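Local coordinates for inactivation-no-after-potential D protein (Drosophila melanogaster, PDB 2QKV) that probably scaffolds signalling proteins of the fly visual cascade, its fifth PDZ domain being a peptide-binding module, at residues D13-K17 / A79-V83. The protein carries 1 engineered substitution. Residues are numbered along the deposited sequence; the frame is centred on the assembly and turned at random.
Sequences DLMKK and ANGKV
An antiparallel pairing of the first and last strands of the PDZ domain, 10-15 and 82-88, joins Leu14 to Val83 as a hydrogen-bonded pair and Met15 to Lys82 as a non-hydrogen-bonded one. The first pair is closed both ways. Leu14 N donates to Val83 O at 3.0 Å, with the donor in the carbonyl plane, and Val83 N returns a bond to Leu14 O with an N-H...O angle of 153°. A third bond, Lys16 N to Gly81 O at 2.8 Å, carries the ladder past the strand end; it is straight at the hydrogen (169°), yet the donor stands above the carbonyl plane.

On the face of Leu14 and Val83 the two side chains run alongside each other, Leu14 CD1 reaching Val83 CB at 3.8 Å. Leu14 CG sits between its own backbone N and carbonyl carbon (chi1 60°), which sets the branch beside the valine; Ile46 of helix 44-49 and Phe59 of strand 55-59 continue this apolar layer.

On the opposite face of the sheet, Met15 bends at chi2 and chi3, laying SD over the Gly81-Lys82 peptide, 3.5 Å from Gly81 C. Its methyl end meets the aliphatic chain of Lys82, although the modelled separation there is doubtful. An alanine here would probably leave the face of the Gly81-Lys82 peptide without the sulfur that lies over it. Lys16, extended through chi3, passes the 79-81 segment with CD 3.1 Å from Ala79 O.

At the other end, a water donates to Asp13 OD2 at 2.8 Å and weakly to Val83 O, while Ser84 OG also bonds OD2. Three main-chain bonds thus define the register here, with Leu14 and Val83 on a buried face and Met15 and Lys82 on a more exposed one.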
ATOM      1  N   ASP A  13       0.766  28.263  -6.957  1.00 13.13           N
ATOM      2  CA  ASP A  13      -0.307  29.005  -6.315  1.00 15.89           C
ATOM      3  C   ASP A  13      -1.204  29.671  -7.339  1.00 16.78           C
ATOM      4  O   ASP A  13      -0.723  30.321  -8.281  1.00 18.11           O
ATOM      5  CB  ASP A  13       0.254  30.082  -5.383  1.00 16.58           C
ATOM      6  CG  ASP A  13       0.998  29.505  -4.207  1.00 17.16           C
ATOM      7  OD1 ASP A  13       2.215  29.233  -4.334  1.00 21.40           O
ATOM      8  OD2 ASP A  13       0.363  29.310  -3.150  1.00 20.14           O
ATOM      9  N   LEU A  14      -2.509  29.505  -7.157  1.00 16.66           N
ATOM     10  CA  LEU A  14      -3.474  30.113  -8.061  1.00 15.78           C
ATOM     11  C   LEU A  14      -4.806  30.357  -7.370  1.00 15.51           C
ATOM     12  O   LEU A  14      -5.043  29.901  -6.250  1.00 14.70           O
ATOM     13  CB  LEU A  14      -3.684  29.227  -9.286  1.00 16.39           C
ATOM     14  CG  LEU A  14      -4.215  27.810  -9.077  1.00 16.27           C
ATOM     15  CD1 LEU A  14      -5.751  27.843  -8.961  1.00 17.78           C
ATOM     16  CD2 LEU A  14      -3.784  26.931 -10.253  1.00 20.15           C
ATOM     17  N   MET A  15      -5.659  31.110  -8.049  1.00 17.49           N
ATOM     18  CA  MET A  15      -6.986  31.429  -7.543  1.00 19.57           C
ATOM     19  C   MET A  15      -7.973  30.768  -8.485  1.00 19.99           C
ATOM     20  O   MET A  15      -8.051  31.127  -9.658  1.00 20.48           O
ATOM     21  CB  MET A  15      -7.208  32.945  -7.540  1.00 21.01           C
ATOM     22  CG  MET A  15      -8.622  33.356  -7.160  1.00 23.76           C
ATOM     23  SD  MET A  15      -9.095  32.833  -5.499  1.00 27.09           S
ATOM     24  CE  MET A  15      -8.289  34.055  -4.551  1.00 28.86           C
ATOM     25  N   LYS A  16      -8.714  29.787  -7.985  1.00 21.88           N
ATOM     26  CA  LYS A  16      -9.680  29.091  -8.819  1.00 25.60           C
ATOM     27  C   LYS A  16     -10.831  30.026  -9.174  1.00 26.43           C
ATOM     28  O   LYS A  16     -11.229  30.863  -8.368  1.00 26.28           O
ATOM     29  CB  LYS A  16     -10.214  27.854  -8.091  1.00 27.79           C
ATOM     30  CG  LYS A  16     -10.989  26.911  -8.992  1.00 32.16           C
ATOM     31  CD  LYS A  16     -11.276  25.589  -8.311  1.00 33.98           C
ATOM     32  CE  LYS A  16     -11.989  24.646  -9.262  1.00 35.56           C
ATOM     33  NZ  LYS A  16     -11.237  24.492 -10.538  1.00 36.59           N
ATOM     34  N   LYS A  17     -11.347  29.886 -10.391  1.00 27.21           N
ATOM     35  CA  LYS A  17     -12.462  30.708 -10.846  1.00 28.44           C
ATOM     36  C   LYS A  17     -13.607  29.810 -11.298  1.00 28.11           C
ATOM     37  O   LYS A  17     -13.387  28.771 -11.923  1.00 27.53           O
ATOM     38  CB  LYS A  17     -12.024  31.610 -12.002  1.00 30.09           C
ATOM     39  CG  LYS A  17     -10.933  32.612 -11.641  1.00 33.58           C
ATOM     40  CD  LYS A  17     -11.392  33.597 -10.570  1.00 35.04           C
ATOM     41  CE  LYS A  17     -10.282  34.584 -10.222  1.00 37.45           C
ATOM     42  NZ  LYS A  17     -10.734  35.629  -9.257  1.00 38.90           N
ATOM     43  N   ALA A  79     -11.886  22.813  -3.130  1.00 16.37           N
ATOM     44  CA  ALA A  79     -11.252  24.125  -3.226  1.00 17.58           C
ATOM     45  C   ALA A  79     -12.013  25.027  -4.197  1.00 19.32           C
ATOM     46  O   ALA A  79     -12.022  24.781  -5.403  1.00 20.32           O
ATOM     47  CB  ALA A  79      -9.803  23.972  -3.689  1.00 17.23           C
ATOM     48  N   ASN A  80     -12.636  26.075  -3.669  1.00 19.20           N
ATOM     49  CA  ASN A  80     -13.404  27.007  -4.495  1.00 21.38           C
ATOM     50  C   ASN A  80     -12.647  28.289  -4.801  1.00 21.83           C
ATOM     51  O   ASN A  80     -13.047  29.049  -5.687  1.00 24.71           O
ATOM     52  CB  ASN A  80     -14.707  27.393  -3.798  1.00 22.91           C
ATOM     53  CG  ASN A  80     -15.656  26.233  -3.647  1.00 24.81           C
ATOM     54  OD1 ASN A  80     -16.346  26.114  -2.631  1.00 29.23           O
ATOM     55  ND2 ASN A  80     -15.714  25.376  -4.658  1.00 25.97           N
ATOM     56  N   GLY A  81     -11.573  28.538  -4.057  1.00 20.55           N
ATOM     57  CA  GLY A  81     -10.804  29.752  -4.260  1.00 19.96           C
ATOM     58  C   GLY A  81      -9.302  29.545  -4.298  1.00 17.96           C
ATOM     59  O   GLY A  81      -8.765  29.014  -5.267  1.00 19.09           O
ATOM     60  N   LYS A  82      -8.623  29.975  -3.242  1.00 18.40           N
ATOM     61  CA  LYS A  82      -7.173  29.843  -3.176  1.00 19.81           C
ATOM     62  C   LYS A  82      -6.708  28.393  -3.217  1.00 18.54           C
ATOM     63  O   LYS A  82      -7.255  27.527  -2.534  1.00 17.42           O
ATOM     64  CB  LYS A  82      -6.632  30.519  -1.910  1.00 22.65           C
ATOM     65  CG  LYS A  82      -6.639  32.044  -1.953  1.00 27.99           C
ATOM     66  CD  LYS A  82      -5.733  32.581  -3.058  1.00 32.22           C
ATOM     67  CE  LYS A  82      -5.595  34.099  -2.986  1.00 34.44           C
ATOM     68  NZ  LYS A  82      -4.892  34.646  -4.184  1.00 37.07           N
ATOM     69  N   VAL A  83      -5.690  28.146  -4.034  1.00 16.31           N
ATOM     70  CA  VAL A  83      -5.113  26.819  -4.179  1.00 14.77           C
ATOM     71  C   VAL A  83      -3.598  26.968  -4.053  1.00 14.35           C
ATOM     72  O   VAL A  83      -2.979  27.729  -4.797  1.00 15.18           O
ATOM     73  CB  VAL A  83      -5.450  26.207  -5.550  1.00 14.68           C
ATOM     74  CG1 VAL A  83      -4.573  24.982  -5.813  1.00 16.53           C
ATOM     75  CG2 VAL A  83      -6.914  25.802  -5.581  1.00 15.06           C
TER
HETATM   76  O   HOH W   1      -2.198  30.296  -2.916  1.00 34.08           O